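Lmo0181 protein (Listeria monocytogenes serovar 1/2a, PDB 5F7V) binds the cyclic alpha-glucan cycloalternan, probably as the membrane-anchored, substrate-capturing component of an ABC transporter that imports it. Local coordinates at residues Thr92-Lys97 with Asp292-Ala297; Pro226-Leu231 with Val375-Ser380. One frame throughout, in Å; residues are numbered along the deposited sequence.

Contact 1. Residues Thr92-Lys97 with Asp292-Ala297; sequences TSYIEK and DKKEAA
Y94 reaches from the short helix 92-97 to the first turn of helix 294-306, where it runs alongside E295 and crosses K294 at a slant. Its ring is the one side chain of 92-97 that makes the contact. It slides past E295 in the opposite direction: the carboxylate comes back alongside the CD1-CE1 edge, while CE1 of Y94 nears CA of E295. The carboxylate oxygen OE1 of E295 sits at the ring edge, 3.4 Å from CD1 of Y94 and 3.6 Å from CE1; lying near the ring plane, it meets the weakly positive C-H rim rather than the pi cloud. Ring and carboxylate planes are 25° apart. E295 gets there by leaving the backbone with CG opposite its own N and then folding at chi2 (57°), which swings the carboxylate back toward helix 92-97. At the far end of the ring the phenol oxygen rests on the aliphatic part of K294: OH of Y94 lies 3.3 Å from CB of K294 and 3.5 Å from CD. The lysine chain runs on past the phenol and bends at its last torsion, carrying NZ to the carbonyl oxygens of S291 and K289. NZ of K294 is thus bonded to the loop just before its own helix, while the methylenes pack on the tyrosine. E295 has a long, weak ion pair with K299 through OE2. F298, one turn on from K294, meets the Y94 ring at about 40°. This surface contact packs 92-97 against the start of helix 294-306; beneath, I95 rests on Q120 and M123 of strand 119-135, and K293 and A296 on T13 and I15 of strand 13-19.

Contact 2. Residues Pro226-Leu231 with Val375-Ser380; sequences PSPADL and VLNGDS
The pyrrolidine ring of P228 meets the carboxamide oxygen of N377 obliquely, above its plane but off to the CB-CG side, and the CB of L376 near its plane at the CG-CD edge. With CG beside its backbone N (chi1 -70°), N377 points OD1 at the ring, 3.5 Å from both CB and CG of P228, the amide plane turned roughly 40° from the mean plane of the ring. L376 crosses the proline at about a right angle, its CB 3.8 Å from CD of P228 and its CD1 4.0 Å from CG, a purely apolar touch. The same asparagine oxygen has a polar partner: a water gives it a proton at 2.8 Å from OD1 and accepts one from the backbone N of A229, joining the two segments. P228 lies within a capping box formed by S227 and D230: D230 N donates to OG of S227 (3.1 Å), and S227 N returns a nearly straight bond to OD2 of D230, on the anti side and 28° out of the carboxylate plane. G378, with positive phi, closes a Schellman motif at the end of helix 361-376. The turn 226-231 thus abuts that helix end, P228 also touching E373; L376 packs on T216 and V219 of helix 206-220, P226 on W171 and S174 of strand 171-174, and V375 on P382 and A385 of helix 382-397.

How the contacts relate
From the N terminus the chain meets 92-97 first, then 226-231, and only then 292-297, which closes contact 1 over 194 intervening residues; 375-380 closes contact 2 over 143. The two loops therefore cross rather than nest. Their centres lie 48 Å apart, on opposite sides of the chain's centre, with nearest atoms about 37 Å apart. Contact 1 belongs to the part built on strands 13-19 and 278-287, contact 2 to that holding strand 171-174 and helix 206-220, consistent with the two lobes of a solute-binding protein. The alternating order reflects a chain that passes between these parts more than once, each contact joining a short helix or helical turn to one end of a longer helix.

Contact 1. Residues Thr92-Lys97 with Asp292-Ala297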
ATOM      1  N   THR A  92     -12.897  11.035  19.084  1.00  9.66           N
ATOM      2  CA  THR A  92     -12.915  12.484  19.345  1.00 11.25           C
ATOM      3  C   THR A  92     -12.581  12.806  20.792  1.00 11.92           C
ATOM      4  O   THR A  92     -11.722  13.658  21.038  1.00 12.75           O
ATOM      5  CB  THR A  92     -14.286  13.084  18.993  1.00 12.79           C
ATOM      6  OG1 THR A  92     -14.507  12.858  17.604  1.00 12.61           O
ATOM      7  CG2 THR A  92     -14.354  14.591  19.267  1.00 15.02           C
ATOM      8  N   SER A  93     -13.254  12.168  21.744  1.00 11.89           N
ATOM      9  CA  SER A  93     -13.024  12.468  23.161  1.00 12.93           C
ATOM     10  C   SER A  93     -11.629  12.075  23.633  1.00 12.10           C
ATOM     11  O   SER A  93     -10.976  12.807  24.391  1.00 13.10           O
ATOM     12  CB  SER A  93     -14.110  11.846  24.048  1.00 13.73           C
ATOM     13  OG  SER A  93     -14.107  10.431  23.982  1.00 12.69           O
ATOM     14  N   TYR A  94     -11.191  10.911  23.149  1.00 10.45           N
ATOM     15  CA  TYR A  94      -9.926  10.321  23.547  1.00 10.11           C
ATOM     16  C   TYR A  94      -8.835  11.275  23.095  1.00 10.49           C
ATOM     17  O   TYR A  94      -7.892  11.570  23.834  1.00 11.32           O
ATOM     18  CB  TYR A  94      -9.722   8.933  22.915  1.00  8.88           C
ATOM     19  CG  TYR A  94     -10.719   7.964  23.457  1.00  9.00           C
ATOM     20  CD1 TYR A  94     -10.487   7.277  24.634  1.00  9.73           C
ATOM     21  CD2 TYR A  94     -11.963   7.791  22.859  1.00  8.87           C
ATOM     22  CE1 TYR A  94     -11.448   6.435  25.186  1.00 10.44           C
ATOM     23  CE2 TYR A  94     -12.910   6.929  23.366  1.00  9.51           C
ATOM     24  CZ  TYR A  94     -12.654   6.249  24.535  1.00 10.35           C
ATOM     25  OH  TYR A  94     -13.587   5.412  25.084  1.00 11.75           O
ATOM     26  N   ILE A  95      -8.983  11.796  21.887  1.00 10.49           N
ATOM     27  CA  ILE A  95      -7.963  12.694  21.345  1.00 11.35           C
ATOM     28  C   ILE A  95      -7.987  14.038  22.079  1.00 13.54           C
ATOM     29  O   ILE A  95      -6.918  14.579  22.399  1.00 14.51           O
ATOM     30  CB  ILE A  95      -8.184  12.872  19.826  1.00 10.98           C
ATOM     31  CG1 ILE A  95      -7.805  11.562  19.127  1.00  9.73           C
ATOM     32  CG2 ILE A  95      -7.360  14.017  19.222  1.00 12.35           C
ATOM     33  CD1 ILE A  95      -8.269  11.475  17.697  1.00  9.59           C
ATOM     34  N   GLU A  96      -9.170  14.573  22.381  1.00 14.84           N
ATOM     35  CA  GLU A  96      -9.296  15.852  23.111  1.00 17.82           C
ATOM     36  C   GLU A  96      -8.564  15.759  24.446  1.00 18.41           C
ATOM     37  O   GLU A  96      -7.899  16.725  24.839  1.00 19.98           O
ATOM     38  CB  GLU A  96     -10.769  16.190  23.356  1.00 19.58           C
ATOM     39  CG  GLU A  96     -11.594  16.599  22.136  1.00 20.78           C
ATOM     40  CD  GLU A  96     -13.109  16.721  22.364  1.00 22.84           C
ATOM     41  OE1 GLU A  96     -13.618  16.127  23.343  1.00 23.82           O
ATOM     42  OE2 GLU A  96     -13.832  17.402  21.579  1.00 25.03           O
ATOM     43  N   LYS A  97      -8.670  14.625  25.128  1.00 17.41           N
ATOM     44  CA  LYS A  97      -8.086  14.426  26.453  1.00 18.59           C
ATOM     45  C   LYS A  97      -6.633  13.948  26.450  1.00 18.27           C
ATOM     46  O   LYS A  97      -5.960  13.939  27.500  1.00 19.64           O
ATOM     47  CB  LYS A  97      -9.028  13.512  27.245  1.00 18.47           C
ATOM     48  CG  LYS A  97     -10.336  14.254  27.485  1.00 20.04           C
ATOM     49  CD  LYS A  97     -11.430  13.548  28.250  1.00 20.67           C
ATOM     50  CE  LYS A  97     -12.163  12.527  27.411  1.00 19.04           C
ATOM     51  NZ  LYS A  97     -13.377  11.929  28.048  1.00 19.83           N
ATOM     52  N   ASP A 292     -14.588  -3.155  25.925  1.00 14.12           N
ATOM     53  CA  ASP A 292     -14.637  -2.715  27.309  1.00 15.06           C
ATOM     54  C   ASP A 292     -13.324  -2.079  27.779  1.00 13.90           C
ATOM     55  O   ASP A 292     -13.199  -1.734  28.963  1.00 14.18           O
ATOM     56  CB  ASP A 292     -14.888  -3.898  28.275  1.00 17.49           C
ATOM     57  CG  ASP A 292     -16.195  -4.629  28.054  1.00 19.97           C
ATOM     58  OD1 ASP A 292     -17.227  -3.982  27.717  1.00 22.33           O
ATOM     59  OD2 ASP A 292     -16.185  -5.872  28.283  1.00 22.41           O
ATOM     60  N   LYS A 293     -12.368  -1.939  26.860  1.00 12.21           N
ATOM     61  CA  LYS A 293     -11.005  -1.540  27.198  1.00 11.49           C
ATOM     62  C   LYS A 293     -10.569  -0.421  26.249  1.00 10.18           C
ATOM     63  O   LYS A 293      -9.423  -0.388  25.804  1.00  9.35           O
ATOM     64  CB  LYS A 293     -10.082  -2.750  27.058  1.00 11.88           C
ATOM     65  CG  LYS A 293     -10.439  -3.930  27.934  1.00 13.12           C
ATOM     66  CD  LYS A 293      -9.616  -5.154  27.591  1.00 13.64           C
ATOM     67  CE  LYS A 293     -10.308  -6.379  28.160  1.00 14.86           C
ATOM     68  NZ  LYS A 293      -9.645  -7.630  27.781  1.00 15.75           N
ATOM     69  N   LYS A 294     -11.471   0.520  25.988  1.00  9.85           N
ATOM     70  CA  LYS A 294     -11.181   1.508  24.966  1.00  9.16           C
ATOM     71  C   LYS A 294     -10.072   2.465  25.387  1.00  8.90           C
ATOM     72  O   LYS A 294      -9.270   2.841  24.542  1.00  8.15           O
ATOM     73  CB  LYS A 294     -12.409   2.321  24.607  1.00  9.52           C
ATOM     74  CG  LYS A 294     -13.536   1.497  24.017  1.00  9.91           C
ATOM     75  CD  LYS A 294     -14.592   2.443  23.461  1.00 10.49           C
ATOM     76  CE  LYS A 294     -15.704   1.763  22.698  1.00 10.96           C
ATOM     77  NZ  LYS A 294     -16.532   0.981  23.635  1.00 11.70           N
ATOM     78  N   GLU A 295      -9.952   2.836  26.651  1.00  9.41           N
ATOM     79  CA  GLU A 295      -8.890   3.743  27.045  1.00  9.64           C
ATOM     80  C   GLU A 295      -7.533   3.097  26.793  1.00  8.79           C
ATOM     81  O   GLU A 295      -6.648   3.737  26.219  1.00  8.29           O
ATOM     82  CB  GLU A 295      -9.050   4.140  28.521  1.00 11.14           C
ATOM     83  CG  GLU A 295      -8.024   5.148  29.025  1.00 12.36           C
ATOM     84  CD  GLU A 295      -7.956   6.457  28.259  1.00 13.11           C
ATOM     85  OE1 GLU A 295      -9.004   6.908  27.725  1.00 13.98           O
ATOM     86  OE2 GLU A 295      -6.827   7.048  28.185  1.00 14.77           O
ATOM     87  N   ALA A 296      -7.382   1.847  27.220  1.00  8.53           N
ATOM     88  CA  ALA A 296      -6.117   1.143  27.018  1.00  8.16           C
ATOM     89  C   ALA A 296      -5.811   0.944  25.538  1.00  7.25           C
ATOM     90  O   ALA A 296      -4.682   1.091  25.096  1.00  6.96           O
ATOM     91  CB  ALA A 296      -6.145  -0.199  27.723  1.00  8.67           C
ATOM     92  N   ALA A 297      -6.811   0.596  24.736  1.00  6.85           N
ATOM     93  CA  ALA A 297      -6.639   0.408  23.282  1.00  6.28           C
ATOM     94  C   ALA A 297      -6.248   1.709  22.618  1.00  5.92           C
ATOM     95  O   ALA A 297      -5.355   1.729  21.774  1.00  5.58           O
ATOM     96  CB  ALA A 297      -7.903  -0.179  22.697  1.00  6.28           C
TER

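Contact 2. Residues Pro226-Leu231 with Val375-Ser380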
ATOM      1  N   PRO A 226       6.520 -11.210 -16.131  1.00  4.90           N
ATOM      2  CA  PRO A 226       6.053 -12.581 -15.929  1.00  5.40           C
ATOM      3  C   PRO A 226       4.526 -12.657 -15.848  1.00  5.75           C
ATOM      4  O   PRO A 226       3.881 -11.772 -15.251  1.00  5.84           O
ATOM      5  CB  PRO A 226       6.739 -12.981 -14.621  1.00  5.41           C
ATOM      6  CG  PRO A 226       6.999 -11.693 -13.919  1.00  5.09           C
ATOM      7  CD  PRO A 226       7.353 -10.732 -15.007  1.00  4.92           C
ATOM      8  N   SER A 227       3.943 -13.690 -16.435  1.00  6.31           N
ATOM      9  CA  SER A 227       2.507 -13.875 -16.422  1.00  6.76           C
ATOM     10  C   SER A 227       2.048 -14.549 -15.157  1.00  7.29           C
ATOM     11  O   SER A 227       2.866 -15.045 -14.393  1.00  6.96           O
ATOM     12  CB  SER A 227       2.114 -14.757 -17.565  1.00  7.13           C
ATOM     13  OG  SER A 227       2.568 -16.068 -17.327  1.00  7.58           O
ATOM     14  N   PRO A 228       0.724 -14.676 -14.970  1.00  7.96           N
ATOM     15  CA  PRO A 228       0.251 -15.426 -13.824  1.00  8.38           C
ATOM     16  C   PRO A 228       0.775 -16.852 -13.783  1.00  8.73           C
ATOM     17  O   PRO A 228       1.153 -17.372 -12.712  1.00  9.14           O
ATOM     18  CB  PRO A 228      -1.274 -15.374 -13.995  1.00  8.65           C
ATOM     19  CG  PRO A 228      -1.499 -14.018 -14.557  1.00  8.48           C
ATOM     20  CD  PRO A 228      -0.363 -13.854 -15.548  1.00  8.23           C
ATOM     21  N   ALA A 229       0.847 -17.483 -14.938  1.00  9.10           N
ATOM     22  CA  ALA A 229       1.431 -18.827 -15.072  1.00  9.61           C
ATOM     23  C   ALA A 229       2.892 -18.797 -14.603  1.00  9.60           C
ATOM     24  O   ALA A 229       3.304 -19.634 -13.820  1.00 10.19           O
ATOM     25  CB  ALA A 229       1.339 -19.330 -16.510  1.00 10.06           C
ATOM     26  N   ASP A 230       3.672 -17.815 -15.059  1.00  9.12           N
ATOM     27  CA  ASP A 230       5.064 -17.728 -14.617  1.00  9.32           C
ATOM     28  C   ASP A 230       5.190 -17.524 -13.097  1.00  9.51           C
ATOM     29  O   ASP A 230       6.162 -17.967 -12.460  1.00  9.76           O
ATOM     30  CB  ASP A 230       5.761 -16.556 -15.328  1.00  8.96           C
ATOM     31  CG  ASP A 230       5.813 -16.678 -16.852  1.00  9.19           C
ATOM     32  OD1 ASP A 230       6.024 -17.800 -17.366  1.00 10.58           O
ATOM     33  OD2 ASP A 230       5.717 -15.669 -17.572  1.00  9.15           O
ATOM     34  N   LEU A 231       4.235 -16.829 -12.496  1.00  9.45           N
ATOM     35  CA  LEU A 231       4.238 -16.512 -11.070  1.00  9.78           C
ATOM     36  C   LEU A 231       3.473 -17.515 -10.205  1.00 10.65           C
ATOM     37  O   LEU A 231       3.459 -17.333  -8.980  1.00 11.04           O
ATOM     38  CB  LEU A 231       3.599 -15.143 -10.867  1.00  9.66           C
ATOM     39  CG  LEU A 231       4.353 -13.954 -11.407  1.00  9.61           C
ATOM     40  CD1 LEU A 231       3.491 -12.709 -11.472  1.00  9.68           C
ATOM     41  CD2 LEU A 231       5.581 -13.720 -10.549  1.00  9.99           C
ATOM     42  N   VAL A 375      -7.574 -11.045 -18.681  1.00  5.25           N
ATOM     43  CA  VAL A 375      -6.808 -10.500 -19.814  1.00  5.20           C
ATOM     44  C   VAL A 375      -5.412 -11.084 -19.821  1.00  5.48           C
ATOM     45  O   VAL A 375      -4.916 -11.511 -20.858  1.00  5.63           O
ATOM     46  CB  VAL A 375      -6.729  -8.969 -19.711  1.00  4.85           C
ATOM     47  CG1 VAL A 375      -5.967  -8.429 -20.913  1.00  4.87           C
ATOM     48  CG2 VAL A 375      -8.115  -8.355 -19.568  1.00  4.80           C
ATOM     49  N   LEU A 376      -4.808 -11.147 -18.654  1.00  5.47           N
ATOM     50  CA  LEU A 376      -3.424 -11.680 -18.575  1.00  5.95           C
ATOM     51  C   LEU A 376      -3.293 -13.122 -18.980  1.00  6.42           C
ATOM     52  O   LEU A 376      -2.238 -13.494 -19.472  1.00  6.99           O
ATOM     53  CB  LEU A 376      -2.858 -11.513 -17.162  1.00  5.95           C
ATOM     54  CG  LEU A 376      -2.732 -10.084 -16.615  1.00  5.91           C
ATOM     55  CD1 LEU A 376      -2.096 -10.172 -15.250  1.00  6.19           C
ATOM     56  CD2 LEU A 376      -1.918  -9.251 -17.586  1.00  6.23           C
ATOM     57  N   ASN A 377      -4.364 -13.906 -18.815  1.00  6.60           N
ATOM     58  CA  ASN A 377      -4.362 -15.317 -19.156  1.00  7.15           C
ATOM     59  C   ASN A 377      -4.834 -15.566 -20.578  1.00  7.08           C
ATOM     60  O   ASN A 377      -4.894 -16.717 -21.014  1.00  7.71           O
ATOM     61  CB  ASN A 377      -5.240 -16.087 -18.171  1.00  7.64           C
ATOM     62  CG  ASN A 377      -4.650 -16.161 -16.778  1.00  8.17           C
ATOM     63  OD1 ASN A 377      -3.442 -16.087 -16.598  1.00  9.23           O
ATOM     64  ND2 ASN A 377      -5.505 -16.377 -15.784  1.00  8.82           N
ATOM     65  N   GLY A 378      -5.159 -14.514 -21.323  1.00  6.72           N
ATOM     66  CA  GLY A 378      -5.616 -14.739 -22.680  1.00  6.94           C
ATOM     67  C   GLY A 378      -7.053 -15.159 -22.803  1.00  6.99           C
ATOM     68  O   GLY A 378      -7.396 -15.847 -23.763  1.00  7.28           O
ATOM     69  N   ASP A 379      -7.895 -14.800 -21.832  1.00  6.81           N
ATOM     70  CA  ASP A 379      -9.323 -15.097 -21.852  1.00  7.31           C
ATOM     71  C   ASP A 379     -10.139 -13.871 -22.115  1.00  6.72           C
ATOM     72  O   ASP A 379     -11.348 -13.992 -22.314  1.00  7.16           O
ATOM     73  CB  ASP A 379      -9.780 -15.706 -20.519  1.00  8.06           C
ATOM     74  CG  ASP A 379      -9.107 -17.023 -20.231  1.00  9.24           C
ATOM     75  OD1 ASP A 379      -9.284 -17.950 -20.998  1.00 10.66           O
ATOM     76  OD2 ASP A 379      -8.335 -17.117 -19.232  1.00 11.08           O
ATOM     77  N   SER A 380      -9.546 -12.691 -22.137  1.00  5.94           N
ATOM     78  CA  SER A 380     -10.303 -11.473 -22.329  1.00  5.54           C
ATOM     79  C   SER A 380      -9.391 -10.408 -22.928  1.00  5.15           C
ATOM     80  O   SER A 380      -8.241 -10.703 -23.294  1.00  5.25           O
ATOM     81  CB  SER A 380     -10.888 -11.060 -20.986  1.00  5.42           C
ATOM     82  OG  SER A 380     -11.761  -9.956 -21.114  1.00  5.34           O
TER
HETATM   83  O   HOH W   1      -0.955 -17.022 -17.377  1.00 13.98           O